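Local coordinates for tRNA threonylcarbamoyladenosine biosynthesis protein TsaE (Haemophilus influenzae, PDB 1HTW) that is required for forming the threonylcarbamoyl group on adenosine 37 of tRNAs that read codons beginning with adenine, and binds ATP and magnesium, at residues 22-27 with 150-155; 36-41 with 47-52; 69-74 with 80-85. One frame throughout, in Å; residues are numbered along the deposited sequence.

Contact 1. Residues 22-27 with 150-155; sequences AEILLK and KNIISA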
loop_
_atom_site.group_PDB
_atom_site.type_symbol
_atom_site.label_atom_id
_atom_site.label_comp_id
_atom_site.label_asym_id
_atom_site.label_seq_id
_atom_site.Cartn_x
_atom_site.Cartn_y
_atom_site.Cartn_z
ATOM N N ALA A 22 -7.660 -2.277 4.019
ATOM C CA ALA A 22 -8.092 -1.025 3.364
ATOM C C ALA A 22 -9.306 -0.433 4.123
ATOM O O ALA A 22 -9.308 0.799 4.300
ATOM C CB ALA A 22 -8.525 -1.317 1.929
ATOM N N GLU A 23 -10.185 -1.266 4.626
ATOM C CA GLU A 23 -11.335 -0.806 5.408
ATOM C C GLU A 23 -10.852 -0.097 6.667
ATOM O O GLU A 23 -11.371 1.000 6.987
ATOM C CB GLU A 23 -12.330 -1.877 5.681
ATOM C CG GLU A 23 -13.105 -2.408 4.470
ATOM C CD GLU A 23 -14.203 -1.453 4.035
ATOM O OE1 GLU A 23 -14.183 -0.280 4.466
ATOM O OE2 GLU A 23 -15.098 -1.871 3.263
ATOM N N ILE A 24 -9.798 -0.637 7.297
ATOM C CA ILE A 24 -9.249 0.043 8.474
ATOM C C ILE A 24 -8.701 1.388 8.094
ATOM O O ILE A 24 -8.988 2.410 8.754
ATOM C CB ILE A 24 -8.158 -0.820 9.161
ATOM C CG1 ILE A 24 -8.820 -1.975 9.896
ATOM C CG2 ILE A 24 -7.230 0.006 10.003
ATOM C CD1 ILE A 24 -7.774 -2.965 10.404
ATOM N N LEU A 25 -7.946 1.502 7.000
ATOM C CA LEU A 25 -7.405 2.793 6.560
ATOM C C LEU A 25 -8.521 3.787 6.234
ATOM O O LEU A 25 -8.330 4.979 6.582
ATOM C CB LEU A 25 -6.499 2.618 5.341
ATOM C CG LEU A 25 -5.338 1.661 5.461
ATOM C CD1 LEU A 25 -4.449 1.817 4.199
ATOM C CD2 LEU A 25 -4.494 2.012 6.688
ATOM N N LEU A 26 -9.623 3.333 5.638
ATOM C CA LEU A 26 -10.685 4.322 5.329
ATOM C C LEU A 26 -11.353 4.794 6.641
ATOM O O LEU A 26 -11.636 6.008 6.658
ATOM C CB LEU A 26 -11.821 3.645 4.538
ATOM C CG LEU A 26 -11.461 3.306 3.086
ATOM C CD1 LEU A 26 -12.689 2.641 2.438
ATOM C CD2 LEU A 26 -11.071 4.563 2.331
ATOM N N LYS A 27 -11.578 3.883 7.543
ATOM C CA LYS A 27 -12.357 4.201 8.789
ATOM C C LYS A 27 -11.552 5.154 9.667
ATOM O O LYS A 27 -12.153 5.948 10.418
ATOM C CB LYS A 27 -12.601 2.932 9.574
ATOM C CG LYS A 27 -13.735 2.042 9.060
ATOM C CD LYS A 27 -15.066 2.787 9.033
ATOM C CE LYS A 27 -16.187 1.855 8.596
ATOM N NZ LYS A 27 -17.446 2.610 8.297
ATOM N N LYS A 150 0.991 2.803 14.351
ATOM C CA LYS A 150 0.569 2.105 15.561
ATOM C C LYS A 150 -0.907 1.940 15.701
ATOM O O LYS A 150 -1.469 0.901 16.046
ATOM C CB LYS A 150 1.201 2.772 16.796
ATOM C CG LYS A 150 0.422 2.411 18.067
ATOM C CD LYS A 150 1.344 2.382 19.280
ATOM C CE LYS A 150 0.580 1.949 20.526
ATOM N NZ LYS A 150 0.149 0.521 20.425
ATOM N N ASN A 151 -1.677 3.027 15.371
ATOM C CA ASN A 151 -3.119 3.011 15.396
ATOM C C ASN A 151 -3.723 2.051 14.363
ATOM O O ASN A 151 -4.722 1.383 14.631
ATOM C CB ASN A 151 -3.642 4.447 15.175
ATOM C CG ASN A 151 -3.434 5.270 16.472
ATOM O OD1 ASN A 151 -3.428 4.707 17.560
ATOM N ND2 ASN A 151 -3.338 6.570 16.323
ATOM N N ILE A 152 -3.065 1.961 13.208
ATOM C CA ILE A 152 -3.515 1.013 12.187
ATOM C C ILE A 152 -3.380 -0.429 12.674
ATOM O O ILE A 152 -4.301 -1.212 12.542
ATOM C CB ILE A 152 -2.739 1.180 10.875
ATOM C CG1 ILE A 152 -3.098 2.505 10.184
ATOM C CG2 ILE A 152 -3.082 0.011 9.932
ATOM C CD1 ILE A 152 -2.084 2.974 9.194
ATOM N N ILE A 153 -2.212 -0.726 13.267
ATOM C CA ILE A 153 -1.989 -2.082 13.749
ATOM C C ILE A 153 -2.922 -2.438 14.904
ATOM O O ILE A 153 -3.465 -3.548 14.941
ATOM C CB ILE A 153 -0.494 -2.252 14.140
ATOM C CG1 ILE A 153 0.268 -2.478 12.818
ATOM C CG2 ILE A 153 -0.352 -3.478 15.054
ATOM C CD1 ILE A 153 1.769 -2.530 12.944
ATOM N N SER A 154 -3.208 -1.478 15.767
ATOM C CA SER A 154 -4.090 -1.725 16.902
ATOM C C SER A 154 -5.501 -2.023 16.410
ATOM O O SER A 154 -6.244 -2.746 17.067
ATOM C CB SER A 154 -4.102 -0.549 17.885
ATOM O OG SER A 154 -4.725 0.565 17.268
ATOM N N ALA A 155 -5.834 -1.472 15.241
ATOM C CA ALA A 155 -7.185 -1.702 14.707
ATOM C C ALA A 155 -7.427 -3.125 14.295
ATOM O O ALA A 155 -8.587 -3.584 14.192
ATOM C CB ALA A 155 -7.447 -0.716 13.570
#

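Contact 2. Residues 36-41 with 47-52; sequences VYLNGD and TTLTRG. With NA (sodium ion), chain F; MG (magnesium ion), chain E; MG (magnesium ion), chain D; ADP (adenosine-5'-diphosphate), chain H.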
loop_
_atom_site.group_PDB
_atom_site.type_symbol
_atom_site.label_atom_id
_atom_site.label_comp_id
_atom_site.label_asym_id
_atom_site.label_seq_id
_atom_site.Cartn_x
_atom_site.Cartn_y
_atom_site.Cartn_z
ATOM N N VAL A 36 1.860 3.715 2.664
ATOM C CA VAL A 36 2.001 2.265 2.904
ATOM C C VAL A 36 3.103 1.781 1.942
ATOM O O VAL A 36 2.880 1.813 0.734
ATOM C CB VAL A 36 0.710 1.548 2.584
ATOM C CG1 VAL A 36 0.812 0.050 3.014
ATOM C CG2 VAL A 36 -0.473 2.102 3.466
ATOM N N TYR A 37 4.182 1.235 2.509
ATOM C CA TYR A 37 5.234 0.679 1.646
ATOM C C TYR A 37 5.034 -0.831 1.582
ATOM O O TYR A 37 4.999 -1.474 2.620
ATOM C CB TYR A 37 6.594 0.926 2.293
ATOM C CG TYR A 37 7.123 2.346 2.254
ATOM C CD1 TYR A 37 6.349 3.442 1.883
ATOM C CD2 TYR A 37 8.430 2.557 2.652
ATOM C CE1 TYR A 37 6.902 4.731 1.906
ATOM C CE2 TYR A 37 8.988 3.822 2.667
ATOM C CZ TYR A 37 8.212 4.889 2.294
ATOM O OH TYR A 37 8.804 6.151 2.319
ATOM N N LEU A 38 4.849 -1.362 0.352
ATOM C CA LEU A 38 4.612 -2.768 0.132
ATOM C C LEU A 38 5.935 -3.414 -0.344
ATOM O O LEU A 38 6.501 -3.011 -1.342
ATOM C CB LEU A 38 3.557 -3.001 -0.972
ATOM C CG LEU A 38 2.182 -2.373 -0.725
ATOM C CD1 LEU A 38 1.303 -2.514 -1.956
ATOM C CD2 LEU A 38 1.574 -2.965 0.522
ATOM N N ASN A 39 6.446 -4.306 0.510
ATOM C CA ASN A 39 7.770 -4.896 0.302
ATOM C C ASN A 39 7.669 -6.422 0.147
ATOM O O ASN A 39 6.769 -7.098 0.561
ATOM C CB ASN A 39 8.612 -4.609 1.552
ATOM C CG ASN A 39 8.888 -3.124 1.764
ATOM O OD1 ASN A 39 9.060 -2.368 0.776
ATOM N ND2 ASN A 39 8.882 -2.735 3.029
ATOM N N GLY A 40 8.649 -6.919 -0.651
ATOM C CA GLY A 40 8.599 -8.371 -0.944
ATOM C C GLY A 40 9.177 -8.577 -2.351
ATOM O O GLY A 40 9.418 -7.653 -3.109
ATOM N N ASP A 41 9.747 -9.808 -2.513
ATOM C CA ASP A 41 10.358 -10.075 -3.816
ATOM C C ASP A 41 9.362 -10.050 -4.951
ATOM O O ASP A 41 8.156 -10.143 -4.795
ATOM C CB ASP A 41 10.875 -11.564 -3.752
ATOM C CG ASP A 41 12.089 -11.670 -2.879
ATOM O OD1 ASP A 41 12.713 -10.693 -2.466
ATOM O OD2 ASP A 41 12.456 -12.871 -2.605
ATOM N N THR A 47 1.248 -6.505 -5.639
ATOM C CA THR A 47 0.116 -6.108 -6.508
ATOM C C THR A 47 -1.123 -6.831 -6.268
ATOM O O THR A 47 -2.275 -6.264 -6.325
ATOM C CB THR A 47 0.642 -6.115 -7.968
ATOM O OG1 THR A 47 1.678 -5.206 -8.106
ATOM C CG2 THR A 47 -0.540 -5.766 -8.896
ATOM N N THR A 48 -1.155 -8.145 -5.887
ATOM C CA THR A 48 -2.367 -8.850 -5.549
ATOM C C THR A 48 -3.015 -8.322 -4.224
ATOM O O THR A 48 -4.218 -8.218 -4.183
ATOM C CB THR A 48 -2.105 -10.352 -5.314
ATOM O OG1 THR A 48 -1.692 -10.801 -6.677
ATOM C CG2 THR A 48 -3.317 -11.100 -4.906
ATOM N N LEU A 49 -2.117 -7.966 -3.315
ATOM C CA LEU A 49 -2.674 -7.367 -2.053
ATOM C C LEU A 49 -3.286 -5.965 -2.394
ATOM O O LEU A 49 -4.403 -5.811 -1.893
ATOM C CB LEU A 49 -1.487 -7.101 -1.092
ATOM C CG LEU A 49 -1.876 -6.309 0.172
ATOM C CD1 LEU A 49 -3.062 -6.919 0.885
ATOM C CD2 LEU A 49 -0.672 -6.192 1.125
ATOM N N THR A 50 -2.602 -5.244 -3.186
ATOM C CA THR A 50 -3.171 -3.919 -3.634
ATOM C C THR A 50 -4.516 -4.142 -4.302
ATOM O O THR A 50 -5.481 -3.397 -4.073
ATOM C CB THR A 50 -2.217 -3.310 -4.636
ATOM O OG1 THR A 50 -0.985 -2.971 -3.957
ATOM C CG2 THR A 50 -2.791 -1.954 -5.166
ATOM N N ARG A 51 -4.606 -5.142 -5.159
ATOM C CA ARG A 51 -5.910 -5.458 -5.783
ATOM C C ARG A 51 -6.979 -5.795 -4.802
ATOM O O ARG A 51 -8.142 -5.311 -4.851
ATOM C CB ARG A 51 -5.706 -6.504 -6.888
ATOM C CG ARG A 51 -6.970 -7.084 -7.490
ATOM C CD ARG A 51 -6.574 -8.135 -8.591
ATOM N NE ARG A 51 -6.680 -9.505 -8.193
ATOM C CZ ARG A 51 -7.634 -10.316 -7.896
ATOM N NH1 ARG A 51 -8.930 -9.974 -7.808
ATOM N NH2 ARG A 51 -7.338 -11.585 -7.536
ATOM N N GLY A 52 -6.702 -6.620 -3.791
ATOM C CA GLY A 52 -7.682 -6.969 -2.767
ATOM C C GLY A 52 -8.077 -5.612 -1.999
ATOM O O GLY A 52 -9.231 -5.581 -1.614
HETATM NA NA NA F . 7.804 -0.508 -1.181
HETATM MG MG MG E . 11.415 -6.369 -3.264
HETATM MG MG MG D . 3.702 -5.720 -8.245
HETATM P PB ADP H . 4.354 -8.648 -6.810
HETATM O O1B ADP H . 3.600 -7.340 -7.081
HETATM O O2B ADP H . 4.927 -8.707 -5.458
HETATM O O3B ADP H . 5.461 -8.786 -7.942
HETATM P PA ADP H . 2.029 -10.023 -7.862
HETATM O O1A ADP H . 2.036 -9.369 -9.206
HETATM O O2A ADP H . 0.861 -9.721 -7.008
HETATM O O3A ADP H . 3.399 -9.815 -7.099
HETATM O "O5'" ADP H . 2.046 -11.604 -8.134
HETATM C "C5'" ADP H . 1.644 -12.582 -7.211
HETATM C "C4'" ADP H . 1.423 -13.900 -8.002
HETATM O "O4'" ADP H . 1.348 -14.984 -7.079
HETATM C "C3'" ADP H . 0.148 -13.897 -8.816
HETATM O "O3'" ADP H . 0.370 -14.534 -10.114
HETATM C "C2'" ADP H . -0.795 -14.631 -7.882
HETATM O "O2'" ADP H . -1.928 -15.197 -8.513
HETATM C "C1'" ADP H . 0.137 -15.638 -7.173
HETATM N N9 ADP H . -0.319 -16.009 -5.856
HETATM C C8 ADP H . -0.460 -17.278 -5.374
HETATM N N7 ADP H . -0.790 -17.409 -4.135
HETATM C C5 ADP H . -0.895 -16.149 -3.738
HETATM C C6 ADP H . -1.166 -15.709 -2.465
HETATM N N6 ADP H . -1.367 -16.480 -1.406
HETATM N N1 ADP H . -1.089 -14.357 -2.306
HETATM C C2 ADP H . -0.795 -13.562 -3.348
HETATM N N3 ADP H . -0.469 -13.899 -4.613
HETATM C C4 ADP H . -0.588 -15.245 -4.719
HETATM O O HOH W 1 5.760 -6.199 -8.497
HETATM O O HOH W 2 3.200 -6.940 -9.995
HETATM O O HOH W 3 3.966 -4.051 -9.766
HETATM O O HOH W 4 12.494 -7.333 -5.205
HETATM O O HOH W 5 10.066 -4.786 -4.558
#

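Contact 3. Residues 69-74 with 80-85; sequences TLVEEY and MIYHFD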
loop_
_atom_site.group_PDB
_atom_site.type_symbol
_atom_site.label_atom_id
_atom_site.label_comp_id
_atom_site.label_asym_id
_atom_site.label_seq_id
_atom_site.Cartn_x
_atom_site.Cartn_y
_atom_site.Cartn_z
ATOM N N THR A 69 4.205 4.101 -16.146
ATOM C CA THR A 69 3.616 5.382 -15.676
ATOM C C THR A 69 3.954 5.647 -14.221
ATOM O O THR A 69 3.791 6.785 -13.799
ATOM C CB THR A 69 2.112 5.393 -15.900
ATOM O OG1 THR A 69 1.533 4.260 -15.258
ATOM C CG2 THR A 69 1.794 5.307 -17.405
ATOM N N LEU A 70 4.321 4.594 -13.460
ATOM C CA LEU A 70 4.815 4.761 -12.123
ATOM C C LEU A 70 3.695 4.979 -11.089
ATOM O O LEU A 70 3.891 4.551 -9.950
ATOM C CB LEU A 70 5.852 5.831 -11.902
ATOM C CG LEU A 70 7.327 5.446 -12.006
ATOM C CD1 LEU A 70 7.527 4.182 -12.801
ATOM C CD2 LEU A 70 8.203 6.597 -12.344
ATOM N N VAL A 71 2.672 5.705 -11.471
ATOM C CA VAL A 71 1.563 5.937 -10.533
ATOM C C VAL A 71 0.231 5.787 -11.203
ATOM O O VAL A 71 0.071 6.250 -12.386
ATOM C CB VAL A 71 1.673 7.286 -9.808
ATOM C CG1 VAL A 71 1.561 8.475 -10.759
ATOM C CG2 VAL A 71 0.538 7.362 -8.766
ATOM N N GLU A 72 -0.720 5.127 -10.597
ATOM C CA GLU A 72 -2.071 4.997 -11.092
ATOM C C GLU A 72 -3.013 5.650 -10.035
ATOM O O GLU A 72 -2.892 5.321 -8.864
ATOM C CB GLU A 72 -2.487 3.559 -11.315
ATOM C CG GLU A 72 -3.885 3.332 -11.849
ATOM C CD GLU A 72 -4.080 3.633 -13.322
ATOM O OE1 GLU A 72 -3.166 3.477 -14.153
ATOM O OE2 GLU A 72 -5.224 3.992 -13.707
ATOM N N GLU A 73 -3.900 6.518 -10.515
ATOM C CA GLU A 73 -4.812 7.194 -9.525
ATOM C C GLU A 73 -6.147 6.531 -9.522
ATOM O O GLU A 73 -6.784 6.273 -10.576
ATOM C CB GLU A 73 -4.925 8.676 -10.033
ATOM C CG GLU A 73 -6.292 9.297 -9.809
ATOM C CD GLU A 73 -6.352 10.781 -10.174
ATOM O OE1 GLU A 73 -6.033 11.600 -9.270
ATOM O OE2 GLU A 73 -6.696 11.138 -11.309
ATOM N N TYR A 74 -6.709 6.203 -8.337
ATOM C CA TYR A 74 -7.995 5.671 -8.182
ATOM C C TYR A 74 -8.957 6.622 -7.381
ATOM O O TYR A 74 -8.462 7.216 -6.456
ATOM C CB TYR A 74 -8.023 4.311 -7.466
ATOM C CG TYR A 74 -7.297 3.216 -8.263
ATOM C CD1 TYR A 74 -5.932 3.137 -8.230
ATOM C CD2 TYR A 74 -8.056 2.334 -9.009
ATOM C CE1 TYR A 74 -5.272 2.117 -8.974
ATOM C CE2 TYR A 74 -7.418 1.322 -9.741
ATOM C CZ TYR A 74 -6.043 1.260 -9.698
ATOM O OH TYR A 74 -5.433 0.248 -10.445
ATOM N N MET A 80 -9.405 9.237 -2.680
ATOM C CA MET A 80 -8.344 9.169 -3.703
ATOM C C MET A 80 -7.242 8.212 -3.203
ATOM O O MET A 80 -6.676 8.401 -2.138
ATOM C CB MET A 80 -7.761 10.548 -3.955
ATOM C CG MET A 80 -8.800 11.609 -4.372
ATOM S SD MET A 80 -9.927 11.011 -5.840
ATOM C CE MET A 80 -8.581 10.772 -7.121
ATOM N N ILE A 81 -6.914 7.210 -4.017
ATOM C CA ILE A 81 -5.930 6.198 -3.622
ATOM C C ILE A 81 -4.915 6.089 -4.759
ATOM O O ILE A 81 -5.363 5.993 -5.900
ATOM C CB ILE A 81 -6.585 4.866 -3.304
ATOM C CG1 ILE A 81 -7.563 5.095 -2.103
ATOM C CG2 ILE A 81 -5.511 3.842 -2.853
ATOM C CD1 ILE A 81 -8.580 4.052 -1.912
ATOM N N TYR A 82 -3.665 6.147 -4.409
ATOM C CA TYR A 82 -2.603 6.157 -5.416
ATOM C C TYR A 82 -1.724 4.894 -5.286
ATOM O O TYR A 82 -1.337 4.568 -4.196
ATOM C CB TYR A 82 -1.715 7.386 -5.272
ATOM C CG TYR A 82 -2.545 8.630 -5.555
ATOM C CD1 TYR A 82 -2.805 9.063 -6.819
ATOM C CD2 TYR A 82 -3.127 9.282 -4.455
ATOM C CE1 TYR A 82 -3.602 10.191 -7.038
ATOM C CE2 TYR A 82 -3.985 10.364 -4.689
ATOM C CZ TYR A 82 -4.198 10.798 -5.959
ATOM O OH TYR A 82 -4.970 11.953 -6.150
ATOM N N HIS A 83 -1.663 4.171 -6.401
ATOM C CA HIS A 83 -0.832 2.923 -6.392
ATOM C C HIS A 83 0.425 3.283 -7.163
ATOM O O HIS A 83 0.419 3.756 -8.311
ATOM C CB HIS A 83 -1.630 1.825 -7.126
ATOM C CG HIS A 83 -0.848 0.526 -7.226
ATOM N ND1 HIS A 83 -1.134 -0.391 -8.199
ATOM C CD2 HIS A 83 0.141 0.039 -6.455
ATOM C CE1 HIS A 83 -0.310 -1.438 -8.058
ATOM N NE2 HIS A 83 0.452 -1.233 -6.983
ATOM N N PHE A 84 1.567 3.095 -6.487
ATOM C CA PHE A 84 2.866 3.384 -7.125
ATOM C C PHE A 84 3.675 2.106 -7.307
ATOM O O PHE A 84 3.630 1.252 -6.432
ATOM C CB PHE A 84 3.690 4.292 -6.199
ATOM C CG PHE A 84 3.173 5.707 -6.093
ATOM C CD1 PHE A 84 2.168 5.977 -5.162
ATOM C CD2 PHE A 84 3.814 6.744 -6.749
ATOM C CE1 PHE A 84 1.712 7.282 -5.001
ATOM C CE2 PHE A 84 3.329 8.043 -6.605
ATOM C CZ PHE A 84 2.294 8.284 -5.747
ATOM N N ASP A 85 4.282 1.961 -8.494
ATOM C CA ASP A 85 5.321 0.922 -8.670
ATOM C C ASP A 85 6.543 1.690 -9.195
ATOM O O ASP A 85 6.485 2.172 -10.338
ATOM C CB ASP A 85 4.966 -0.163 -9.675
ATOM C CG ASP A 85 6.153 -1.199 -9.661
ATOM O OD1 ASP A 85 7.243 -0.773 -9.261
ATOM O OD2 ASP A 85 5.903 -2.357 -9.954
HETATM O O HOH W 6 -2.780 0.187 -10.298
#

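Contact 1. Residues 22-27 with 150-155
Ile24 and Ala155 mark the closest backbone approach, with their CA atoms 6.8 Å apart. The axes of the two helical segments come within 10.0 Å. Their N-to-C directions differ by 125°, so the helices run roughly counter to each other but well off antiparallel. This is helix-helix packing in a P-loop NTPase fold. Helix 11-28 comes early in the chain, and helix 147-155 lies near its C-terminus. The join is small, burying 190 Å² in all, and the side-chain contacts are all apolar. Ile24 sends its CB toward the partner helix. With chi1 at -74° the CG2 methyl stands opposite the backbone N, and it meets Ala155 CB at 3.6 Å. The end of the other branch, CD1, reaches the same methyl at 3.9 Å, so both branches of Ile24 bear on Ala155. Roughly at right angles to that direction, CG2 also approaches Ile152 CG2. Leu25 starts off to one side, but its CD2 branch reaches across to Ile152. The two side chains pass each other at a slant. Ile152 also touches Phe21 and Leu28 of helix 11-28 and Ile127 of strand 127-134, so it sits buried between the first helix and the sheet. Leu25 likewise rests on Met53 of helix 46-56. The methyl Leu25 CD2 lies 3.6 Å from Ile152 CD1 and only slightly farther, 3.8 Å, from Ile152 CG1.

Contact 2. Residues 36-41 with 47-52
Leu38 turns its CG anti to the carbonyl carbon (chi1 -59°), while Leu49 holds its CG anti to the backbone N (chi1 172°). These torsions carry the two leucines toward each other from strand and helix. Their CD2 methyls meet at 4.0 Å. The other branch of Leu38 leads to the neighbouring helix position, where CD1 lies 3.1 Å from Thr50 OG1. That is tight for a carbon and an oxygen. Thr50 OG1 hydrogen-bonds to Lys46 O within the helix, so the methyl packs against a hydroxyl whose polar need is met elsewhere. The segments take in the two ends of the P-loop (Walker A), Gly40 and Thr47, in a strand-loop-helix unit. The start of the helix grips the ADP phosphates. Thr47 N gives a fairly straight bond of 2.9 Å to ADP O1B (163°). Thr47 OG1 binds the magnesium ion beside the diphosphate at 2.1 Å. ADP O1B, Glu113 and three waters are its other ligands. Gly40 O binds a second magnesium ion. Thr48 takes the alpha-phosphate twice: its N and its OG1 each lie 2.8 Å from ADP O2A. On the strand side, Leu38 O and Asn39 OD1 bind a sodium ion, together with Ile112 and Ser115. This side-chain contact ties strand 34-39 to the phosphate-binding helix. The amides of Thr47 and Thr48 lie near the N-terminal end of that helix, so its dipole would be expected to add to the magnesium ion in offsetting the negative charge of the diphosphate.

Contact 3. Residues 69-74 with 80-85
A water is held between Tyr74 OH and His83 ND1, at 2.7 Å from each. It lies in the plane of both rings, at their edges. His83 CG is anti to its backbone N (chi1 178°), which carries the imidazole away from the neighbouring strand; the water links ND1 to Tyr74 OH. The other ring nitrogen, NE2, bonds to Glu113, a magnesium ligand. The backbones form an antiparallel beta hairpin, strands 71-76 and 79-85, with 71-76 at one border of the sheet. Glu72 and His83 make a hydrogen-bonded pair, as do Tyr74 and Ile81. Tyr74 N reaches Ile81 O at 2.8 Å. Beyond the paired strand residues, Asp85 N adds a bond to Leu70 O from above the carbonyl plane. The side chains of Val71, Glu73, Tyr82 and Phe84 project from the face opposite that of His83. There Val71 CG2 sits over the centre of the Phe84 ring, 3.6 Å from its centroid, in a CH-pi contact. Glu73 runs alongside Tyr82, and its OE1 comes in at the ring edge. Met80 bends back so that its CE methyl lies 3.4 Å from Glu73 OE1.

Overall arrangement
Contact 2 lies nearest the centre of the chain and is buried, like contact 3. Contact 1 is farther out and only partly buried. Contacts 1 and 2 meet where Leu25 CD1 packs on Val36 CG2, so helix 11-28 lies against the central strand 34-39. Contacts 2 and 3 involve the same sheet and touch through Thr50 and His83. Contacts 1 and 3 lie on opposite sides of the chain's centre and do not touch. Across its segments, contact 1 is aliphatic side-chain packing. Contact 2 is mostly apolar, with a methyl against a threonine hydroxyl, but ADP and metal ions border it. Contact 3 rests largely on backbone hydrogen bonds, and its His83 approaches the magnesium site from the sheet.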